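Alkylpurine DNA glycosylase AlkC (Pseudomonas fluorescens, PDB 5VHV) removes alkylated purine bases from damaged DNA by cutting the glycosidic bond, without base flipping, and so probably starts base excision repair. Local coordinates at residues 215-220 / 224-229; 206-211 / 228-233. All coordinates share one frame; numbering follows the deposited sequence.

Contact 1: 215-220 / 224-229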
ATOM      1  N   TRP A 215      -3.398 -18.292 -13.966  1.00 25.55           N
ATOM      2  CA  TRP A 215      -3.214 -18.773 -12.606  1.00 28.81           C
ATOM      3  C   TRP A 215      -4.265 -19.811 -12.248  1.00 29.97           C
ATOM      4  O   TRP A 215      -5.353 -19.866 -12.826  1.00 30.38           O
ATOM      5  CB  TRP A 215      -3.308 -17.619 -11.612  1.00 22.89           C
ATOM      6  CG  TRP A 215      -2.116 -16.790 -11.496  1.00 20.47           C
ATOM      7  CD1 TRP A 215      -0.971 -16.854 -12.239  1.00 24.47           C
ATOM      8  CD2 TRP A 215      -1.937 -15.736 -10.558  1.00 24.67           C
ATOM      9  NE1 TRP A 215      -0.078 -15.896 -11.803  1.00 24.76           N
ATOM     10  CE2 TRP A 215      -0.656 -15.195 -10.773  1.00 25.73           C
ATOM     11  CE3 TRP A 215      -2.737 -15.205  -9.539  1.00 26.79           C
ATOM     12  CZ2 TRP A 215      -0.157 -14.143 -10.010  1.00 24.37           C
ATOM     13  CZ3 TRP A 215      -2.249 -14.155  -8.790  1.00 22.99           C
ATOM     14  CH2 TRP A 215      -0.967 -13.633  -9.028  1.00 24.27           C
ATOM     15  N   ASN A 216      -3.928 -20.636 -11.263  1.00 30.21           N
ATOM     16  CA  ASN A 216      -4.867 -21.607 -10.717  1.00 35.36           C
ATOM     17  C   ASN A 216      -5.537 -20.985  -9.502  1.00 35.66           C
ATOM     18  O   ASN A 216      -4.956 -20.930  -8.410  1.00 30.64           O
ATOM     19  CB  ASN A 216      -4.163 -22.900 -10.344  1.00 34.77           C
ATOM     20  CG  ASN A 216      -5.043 -23.800  -9.509  1.00 42.01           C
ATOM     21  OD1 ASN A 216      -6.260 -23.787  -9.655  1.00 37.66           O
ATOM     22  ND2 ASN A 216      -4.435 -24.560  -8.609  1.00 60.58           N
ATOM     23  N   LEU A 217      -6.765 -20.515  -9.686  1.00 28.55           N
ATOM     24  CA  LEU A 217      -7.448 -19.825  -8.608  1.00 28.44           C
ATOM     25  C   LEU A 217      -8.177 -20.780  -7.674  1.00 36.64           C
ATOM     26  O   LEU A 217      -8.860 -20.322  -6.754  1.00 34.56           O
ATOM     27  CB  LEU A 217      -8.405 -18.781  -9.180  1.00 33.42           C
ATOM     28  CG  LEU A 217      -7.748 -17.714 -10.061  1.00 35.61           C
ATOM     29  CD1 LEU A 217      -8.749 -16.620 -10.405  1.00 43.34           C
ATOM     30  CD2 LEU A 217      -6.482 -17.105  -9.438  1.00 32.18           C
ATOM     31  N   GLU A 218      -8.034 -22.095  -7.875  1.00 37.23           N
ATOM     32  CA  GLU A 218      -8.507 -23.053  -6.882  1.00 34.32           C
ATOM     33  C   GLU A 218      -7.596 -23.084  -5.661  1.00 38.70           C
ATOM     34  O   GLU A 218      -8.017 -23.546  -4.598  1.00 36.15           O
ATOM     35  CB  GLU A 218      -8.616 -24.449  -7.503  1.00 35.87           C
ATOM     36  CG  GLU A 218      -9.513 -24.500  -8.730  1.00 51.50           C
ATOM     37  CD  GLU A 218     -10.969 -24.243  -8.396  1.00 75.41           C
ATOM     38  OE1 GLU A 218     -11.373 -24.523  -7.246  0.85 78.90           O
ATOM     39  OE2 GLU A 218     -11.708 -23.761  -9.280  0.57 81.49           O
ATOM     40  N   ASN A 219      -6.369 -22.596  -5.787  1.00 30.32           N
ATOM     41  CA  ASN A 219      -5.512 -22.395  -4.628  1.00 34.03           C
ATOM     42  C   ASN A 219      -5.976 -21.152  -3.877  1.00 37.94           C
ATOM     43  O   ASN A 219      -5.910 -20.055  -4.434  1.00 29.82           O
ATOM     44  CB  ASN A 219      -4.058 -22.231  -5.059  1.00 37.90           C
ATOM     45  CG  ASN A 219      -3.107 -22.128  -3.880  1.00 45.57           C
ATOM     46  OD1 ASN A 219      -3.308 -21.321  -2.972  1.00 39.31           O
ATOM     47  ND2 ASN A 219      -2.069 -22.956  -3.883  1.00 38.67           N
ATOM     48  N   PRO A 220      -6.440 -21.270  -2.628  1.00 34.05           N
ATOM     49  CA  PRO A 220      -7.054 -20.101  -1.973  1.00 26.35           C
ATOM     50  C   PRO A 220      -6.080 -18.959  -1.723  1.00 24.99           C
ATOM     51  O   PRO A 220      -6.507 -17.795  -1.692  1.00 27.68           O
ATOM     52  CB  PRO A 220      -7.607 -20.678  -0.664  1.00 45.29           C
ATOM     53  CG  PRO A 220      -6.835 -21.932  -0.438  1.00 41.40           C
ATOM     54  CD  PRO A 220      -6.495 -22.474  -1.783  1.00 42.45           C
ATOM     55  N   TRP A 224      -6.850 -15.302  -3.318  1.00 23.42           N
ATOM     56  CA  TRP A 224      -6.867 -14.089  -2.507  1.00 25.74           C
ATOM     57  C   TRP A 224      -5.977 -13.018  -3.121  1.00 20.19           C
ATOM     58  O   TRP A 224      -6.376 -11.842  -3.231  1.00 19.73           O
ATOM     59  CB  TRP A 224      -6.413 -14.402  -1.078  1.00 24.02           C
ATOM     60  CG  TRP A 224      -6.512 -13.223  -0.142  1.00 22.31           C
ATOM     61  CD1 TRP A 224      -7.542 -12.942   0.723  1.00 27.70           C
ATOM     62  CD2 TRP A 224      -5.545 -12.167   0.035  1.00 20.39           C
ATOM     63  NE1 TRP A 224      -7.274 -11.780   1.416  1.00 25.01           N
ATOM     64  CE2 TRP A 224      -6.059 -11.284   1.009  1.00 25.11           C
ATOM     65  CE3 TRP A 224      -4.299 -11.889  -0.533  1.00 19.31           C
ATOM     66  CZ2 TRP A 224      -5.356 -10.145   1.432  1.00 22.88           C
ATOM     67  CZ3 TRP A 224      -3.611 -10.737  -0.130  1.00 21.21           C
ATOM     68  CH2 TRP A 224      -4.143  -9.886   0.843  1.00 23.68           C
ATOM     69  N   ILE A 225      -4.780 -13.411  -3.561  1.00 21.21           N
ATOM     70  CA  ILE A 225      -3.899 -12.459  -4.236  1.00 19.78           C
ATOM     71  C   ILE A 225      -4.597 -11.875  -5.455  1.00 19.44           C
ATOM     72  O   ILE A 225      -4.545 -10.663  -5.700  1.00 18.35           O
ATOM     73  CB  ILE A 225      -2.565 -13.132  -4.623  1.00 19.38           C
ATOM     74  CG1 ILE A 225      -1.748 -13.472  -3.362  1.00 21.26           C
ATOM     75  CG2 ILE A 225      -1.759 -12.232  -5.536  1.00 18.50           C
ATOM     76  CD1 ILE A 225      -0.448 -14.215  -3.647  1.00 20.01           C
ATOM     77  N   ALA A 226      -5.261 -12.730  -6.240  1.00 20.07           N
ATOM     78  CA  ALA A 226      -5.929 -12.254  -7.444  1.00 19.59           C
ATOM     79  C   ALA A 226      -6.982 -11.206  -7.117  1.00 19.84           C
ATOM     80  O   ALA A 226      -7.057 -10.163  -7.779  1.00 20.22           O
ATOM     81  CB  ALA A 226      -6.558 -13.423  -8.194  1.00 23.58           C
ATOM     82  N   ARG A 227      -7.814 -11.463  -6.105  1.00 20.92           N
ATOM     83  CA  ARG A 227      -8.879 -10.516  -5.793  1.00 21.36           C
ATOM     84  C   ARG A 227      -8.312  -9.160  -5.380  1.00 22.58           C
ATOM     85  O   ARG A 227      -8.860  -8.117  -5.744  1.00 20.37           O
ATOM     86  CB  ARG A 227      -9.799 -11.051  -4.693  1.00 25.40           C
ATOM     87  CG  ARG A 227     -10.912 -10.029  -4.351  1.00 41.83           C
ATOM     88  CD  ARG A 227     -12.066 -10.589  -3.529  1.00 67.00           C
ATOM     89  NE  ARG A 227     -12.761 -11.705  -4.174  1.00 78.20           N
ATOM     90  CZ  ARG A 227     -13.834 -11.603  -4.961  1.00 66.52           C
ATOM     91  NH1 ARG A 227     -14.380 -10.429  -5.252  1.00 50.87           N
ATOM     92  NH2 ARG A 227     -14.369 -12.700  -5.467  1.00 58.48           N
ATOM     93  N   HIS A 228      -7.228  -9.149  -4.604  1.00 18.57           N
ATOM     94  CA  HIS A 228      -6.686  -7.880  -4.140  1.00 18.20           C
ATOM     95  C   HIS A 228      -5.781  -7.219  -5.173  1.00 13.98           C
ATOM     96  O   HIS A 228      -5.706  -5.993  -5.211  1.00 18.71           O
ATOM     97  CB  HIS A 228      -6.004  -8.115  -2.798  1.00 20.06           C
ATOM     98  CG  HIS A 228      -6.993  -8.473  -1.740  1.00 25.08           C
ATOM     99  ND1 HIS A 228      -7.613  -7.524  -0.954  1.00 37.89           N
ATOM    100  CD2 HIS A 228      -7.555  -9.660  -1.413  1.00 30.24           C
ATOM    101  CE1 HIS A 228      -8.474  -8.121  -0.146  1.00 40.80           C
ATOM    102  NE2 HIS A 228      -8.463  -9.416  -0.410  1.00 37.44           N
ATOM    103  N   ALA A 229      -5.150  -8.009  -6.040  1.00 14.65           N
ATOM    104  CA  ALA A 229      -4.385  -7.471  -7.157  1.00 17.75           C
ATOM    105  C   ALA A 229      -5.291  -6.721  -8.119  1.00 14.45           C
ATOM    106  O   ALA A 229      -4.904  -5.694  -8.683  1.00 17.56           O
ATOM    107  CB  ALA A 229      -3.695  -8.616  -7.903  1.00 16.30           C
TER

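Contact 2: 206-211 / 228-233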
ATOM      1  N   GLU A 206      -3.725  -4.957 -18.981  1.00 22.30           N
ATOM      2  CA  GLU A 206      -3.896  -6.189 -19.748  1.00 23.86           C
ATOM      3  C   GLU A 206      -2.834  -7.213 -19.396  1.00 23.62           C
ATOM      4  O   GLU A 206      -3.099  -8.421 -19.438  1.00 25.12           O
ATOM      5  CB  GLU A 206      -3.850  -5.892 -21.246  1.00 28.05           C
ATOM      6  CG  GLU A 206      -5.007  -5.033 -21.734  1.00 35.84           C
ATOM      7  CD  GLU A 206      -4.875  -4.625 -23.194  1.00 68.78           C
ATOM      8  OE1 GLU A 206      -3.761  -4.721 -23.750  0.57 78.96           O
ATOM      9  OE2 GLU A 206      -5.893  -4.208 -23.786  0.64 76.57           O
ATOM     10  N   TRP A 207      -1.633  -6.754 -19.049  1.00 23.66           N
ATOM     11  CA  TRP A 207      -0.573  -7.681 -18.673  1.00 23.33           C
ATOM     12  C   TRP A 207      -0.930  -8.429 -17.397  1.00 23.44           C
ATOM     13  O   TRP A 207      -0.731  -9.648 -17.304  1.00 24.93           O
ATOM     14  CB  TRP A 207       0.749  -6.932 -18.503  1.00 23.94           C
ATOM     15  CG  TRP A 207       1.905  -7.839 -18.263  1.00 24.73           C
ATOM     16  CD1 TRP A 207       2.765  -8.341 -19.208  1.00 27.54           C
ATOM     17  CD2 TRP A 207       2.353  -8.351 -17.003  1.00 22.20           C
ATOM     18  NE1 TRP A 207       3.709  -9.133 -18.609  1.00 28.21           N
ATOM     19  CE2 TRP A 207       3.476  -9.165 -17.259  1.00 27.52           C
ATOM     20  CE3 TRP A 207       1.909  -8.210 -15.688  1.00 21.59           C
ATOM     21  CZ2 TRP A 207       4.156  -9.838 -16.246  1.00 27.48           C
ATOM     22  CZ3 TRP A 207       2.585  -8.880 -14.681  1.00 22.37           C
ATOM     23  CH2 TRP A 207       3.702  -9.683 -14.970  1.00 23.67           C
ATOM     24  N   VAL A 208      -1.463  -7.717 -16.401  1.00 23.40           N
ATOM     25  CA  VAL A 208      -1.893  -8.363 -15.164  1.00 21.07           C
ATOM     26  C   VAL A 208      -3.066  -9.301 -15.430  1.00 20.94           C
ATOM     27  O   VAL A 208      -3.127 -10.407 -14.884  1.00 21.04           O
ATOM     28  CB  VAL A 208      -2.258  -7.301 -14.112  1.00 20.39           C
ATOM     29  CG1 VAL A 208      -2.868  -7.948 -12.873  1.00 18.97           C
ATOM     30  CG2 VAL A 208      -1.051  -6.439 -13.744  1.00 20.42           C
ATOM     31  N   LEU A 209      -4.025  -8.871 -16.253  1.00 19.92           N
ATOM     32  CA  LEU A 209      -5.184  -9.708 -16.540  1.00 20.49           C
ATOM     33  C   LEU A 209      -4.763 -10.993 -17.233  1.00 21.50           C
ATOM     34  O   LEU A 209      -5.197 -12.088 -16.857  1.00 24.69           O
ATOM     35  CB  LEU A 209      -6.193  -8.940 -17.398  1.00 21.24           C
ATOM     36  CG  LEU A 209      -6.882  -7.783 -16.667  1.00 19.09           C
ATOM     37  CD1 LEU A 209      -7.486  -6.801 -17.693  1.00 23.92           C
ATOM     38  CD2 LEU A 209      -7.955  -8.300 -15.717  1.00 22.30           C
ATOM     39  N   SER A 210      -3.896 -10.882 -18.237  1.00 23.50           N
ATOM     40  CA  SER A 210      -3.401 -12.075 -18.906  1.00 25.22           C
ATOM     41  C   SER A 210      -2.658 -12.981 -17.933  1.00 25.06           C
ATOM     42  O   SER A 210      -2.825 -14.210 -17.963  1.00 25.46           O
ATOM     43  CB  SER A 210      -2.506 -11.679 -20.078  1.00 30.26           C
ATOM     44  OG  SER A 210      -3.271 -11.088 -21.113  1.00 29.31           O
ATOM     45  N   LEU A 211      -1.817 -12.395 -17.074  1.00 24.61           N
ATOM     46  CA  LEU A 211      -1.081 -13.180 -16.089  1.00 23.04           C
ATOM     47  C   LEU A 211      -2.030 -13.986 -15.217  1.00 23.18           C
ATOM     48  O   LEU A 211      -1.894 -15.208 -15.091  1.00 22.40           O
ATOM     49  CB  LEU A 211      -0.228 -12.256 -15.215  1.00 22.61           C
ATOM     50  CG  LEU A 211       0.703 -12.939 -14.203  1.00 25.95           C
ATOM     51  CD1 LEU A 211       1.905 -13.567 -14.924  1.00 27.70           C
ATOM     52  CD2 LEU A 211       1.167 -11.962 -13.115  1.00 26.08           C
ATOM     53  N   HIS A 228      -7.228  -9.149  -4.604  1.00 18.57           N
ATOM     54  CA  HIS A 228      -6.686  -7.880  -4.140  1.00 18.20           C
ATOM     55  C   HIS A 228      -5.781  -7.219  -5.173  1.00 13.98           C
ATOM     56  O   HIS A 228      -5.706  -5.993  -5.211  1.00 18.71           O
ATOM     57  CB  HIS A 228      -6.004  -8.115  -2.798  1.00 20.06           C
ATOM     58  CG  HIS A 228      -6.993  -8.473  -1.740  1.00 25.08           C
ATOM     59  ND1 HIS A 228      -7.613  -7.524  -0.954  1.00 37.89           N
ATOM     60  CD2 HIS A 228      -7.555  -9.660  -1.413  1.00 30.24           C
ATOM     61  CE1 HIS A 228      -8.474  -8.121  -0.146  1.00 40.80           C
ATOM     62  NE2 HIS A 228      -8.463  -9.416  -0.410  1.00 37.44           N
ATOM     63  N   ALA A 229      -5.150  -8.009  -6.040  1.00 14.65           N
ATOM     64  CA  ALA A 229      -4.385  -7.471  -7.157  1.00 17.75           C
ATOM     65  C   ALA A 229      -5.291  -6.721  -8.119  1.00 14.45           C
ATOM     66  O   ALA A 229      -4.904  -5.694  -8.683  1.00 17.56           O
ATOM     67  CB  ALA A 229      -3.695  -8.616  -7.903  1.00 16.30           C
ATOM     68  N   LEU A 230      -6.486  -7.260  -8.351  1.00 13.58           N
ATOM     69  CA  LEU A 230      -7.411  -6.751  -9.346  1.00 14.72           C
ATOM     70  C   LEU A 230      -8.382  -5.729  -8.777  1.00 18.42           C
ATOM     71  O   LEU A 230      -9.293  -5.296  -9.489  1.00 16.71           O
ATOM     72  CB  LEU A 230      -8.197  -7.905  -9.961  1.00 18.00           C
ATOM     73  CG  LEU A 230      -7.387  -8.898 -10.813  1.00 19.32           C
ATOM     74  CD1 LEU A 230      -8.190 -10.143 -11.154  1.00 24.27           C
ATOM     75  CD2 LEU A 230      -6.894  -8.212 -12.073  1.00 21.55           C
ATOM     76  N   ARG A 231      -8.178  -5.291  -7.539  1.00 18.53           N
ATOM     77  CA  ARG A 231      -9.207  -4.496  -6.865  1.00 14.92           C
ATOM     78  C   ARG A 231      -9.505  -3.189  -7.584  1.00 17.25           C
ATOM     79  O   ARG A 231     -10.657  -2.735  -7.569  1.00 16.28           O
ATOM     80  CB  ARG A 231      -8.797  -4.240  -5.422  1.00 13.46           C
ATOM     81  CG  ARG A 231      -7.576  -3.311  -5.217  1.00 13.98           C
ATOM     82  CD  ARG A 231      -7.202  -3.383  -3.755  1.00 20.61           C
ATOM     83  NE  ARG A 231      -6.189  -2.445  -3.305  1.00 15.58           N
ATOM     84  CZ  ARG A 231      -4.889  -2.709  -3.209  1.00 15.21           C
ATOM     85  NH1 ARG A 231      -4.402  -3.866  -3.608  1.00 14.83           N
ATOM     86  NH2 ARG A 231      -4.080  -1.804  -2.682  1.00 15.80           N
ATOM     87  N   SER A 232      -8.501  -2.552  -8.197  1.00 16.14           N
ATOM     88  CA  SER A 232      -8.765  -1.305  -8.905  1.00 16.20           C
ATOM     89  C   SER A 232      -9.521  -1.578 -10.198  1.00 14.48           C
ATOM     90  O   SER A 232     -10.495  -0.889 -10.521  1.00 17.54           O
ATOM     91  CB  SER A 232      -7.449  -0.557  -9.178  1.00 16.79           C
ATOM     92  OG  SER A 232      -6.776  -0.247  -7.963  1.00 16.64           O
ATOM     93  N   LEU A 233      -9.122  -2.614 -10.933  1.00 16.09           N
ATOM     94  CA  LEU A 233      -9.833  -2.939 -12.167  1.00 18.16           C
ATOM     95  C   LEU A 233     -11.266  -3.379 -11.885  1.00 17.22           C
ATOM     96  O   LEU A 233     -12.167  -3.078 -12.675  1.00 17.51           O
ATOM     97  CB  LEU A 233      -9.084  -4.022 -12.942  1.00 15.20           C
ATOM     98  CG  LEU A 233      -7.676  -3.626 -13.422  1.00 16.81           C
ATOM     99  CD1 LEU A 233      -7.007  -4.755 -14.217  1.00 17.20           C
ATOM    100  CD2 LEU A 233      -7.726  -2.370 -14.270  1.00 21.96           C
TER

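Contact 1: 215-220 / 224-229
W215 carries its CG anti to the carbonyl carbon (chi1 -79°), which swings the indole out of the loop toward I225, whose CG2 stands anti to its own backbone N and points back. The two side chains meet at about a right angle. The six-membered end of the indole does the touching: CZ3 of W215 lies 3.8 Å from CG2 of I225, a methyl that sits at the ring edge close to its plane rather than over a face. The same edge passes near the backbone of A226. L217 completes the apolar patch, with its CD2 coming to 3.9 Å from CB of A226.

The loop itself is shaped by N216, which starts a type I beta turn ending at N219. OD1 of N216 accepts from E218 N, two residues on, at 3.0 Å, which makes an Asx turn; the donor lies well above the carbonyl plane. N219 then sits at the N-cap of helix 220-229, its OD1 bonded weakly to the amides of H221 and T222. In the first helical turn W224 N gives a 3.0 Å bond to P220 O, bent to 154°. W215 also rests on L197 of helix 187-201. Taken together this is a short interhelical loop with an Asx turn and an N-cap, joining helix 205-213 to helix 220-229 within the helical DNA alkylation repair family region.

Contact 2: 206-211 / 228-233
L209 reaches from helix 205-213 to L230 and L233, and its branched end touches both. CB of L209 runs alongside the other segment; chi1 of -69°, with CG anti to the carbonyl carbon, turns the fork across to it. CG itself meets CD1 of L233 at 3.9 Å. From there CD1 of L209 stays beside that same methyl, at 4.1 Å from CD1 of L233. The other tip, CD2, fits against both partners: it lies 3.8 Å from CD2 of L230 and 4.0 Å from CD1 of L233. L209 and L233 thus approach tip to tip, whereas L230 comes in at a slant. V208, the residue before L209 on the helix, adds its CG1, 4.1 Å from CD2 of L230, the two side chains sliding past each other in opposite directions. No hydrogen bond crosses the contact, which is purely apolar and made by four buried residues. An alanine in place of L209 would lose the whole fork, and would probably leave the methyls of L230 and L233 facing a gap.

L230 stands at the break between helices 220-229 and 231-235, where R231 NH1 bonds back to H228 O at 3.0 Å, the oxygen close to the guanidinium plane. L209 and L233 also touch A241, and L230 touches L244, all on helix 239-244, while V208 packs on I200 of helix 187-201. Helix 205-213 and the consecutive helices 220-229 and 231-235 therefore pack together in contact with helices 239-244 and 187-201.

How the contacts relate
Contacts 1 and 2 lie about 11 Å apart, centre to centre, and share H228 and A229 at the end of helix 220-229. Contact 1 packs the loop 215-220 against the middle of that helix; contact 2 packs its end, and the start of helix 231-235, on helix 205-213. I212 of helix 205-213 touches A226, A229 and L230, and thus reaches residues of both contacts. Each contact comes within about 4 Å of the bound DNA at its nearest atom. H228 packs on a phosphate, and in contact 2 S232 does likewise while R231 packs on a modified base, consistent with these helices presenting residues to the DNA.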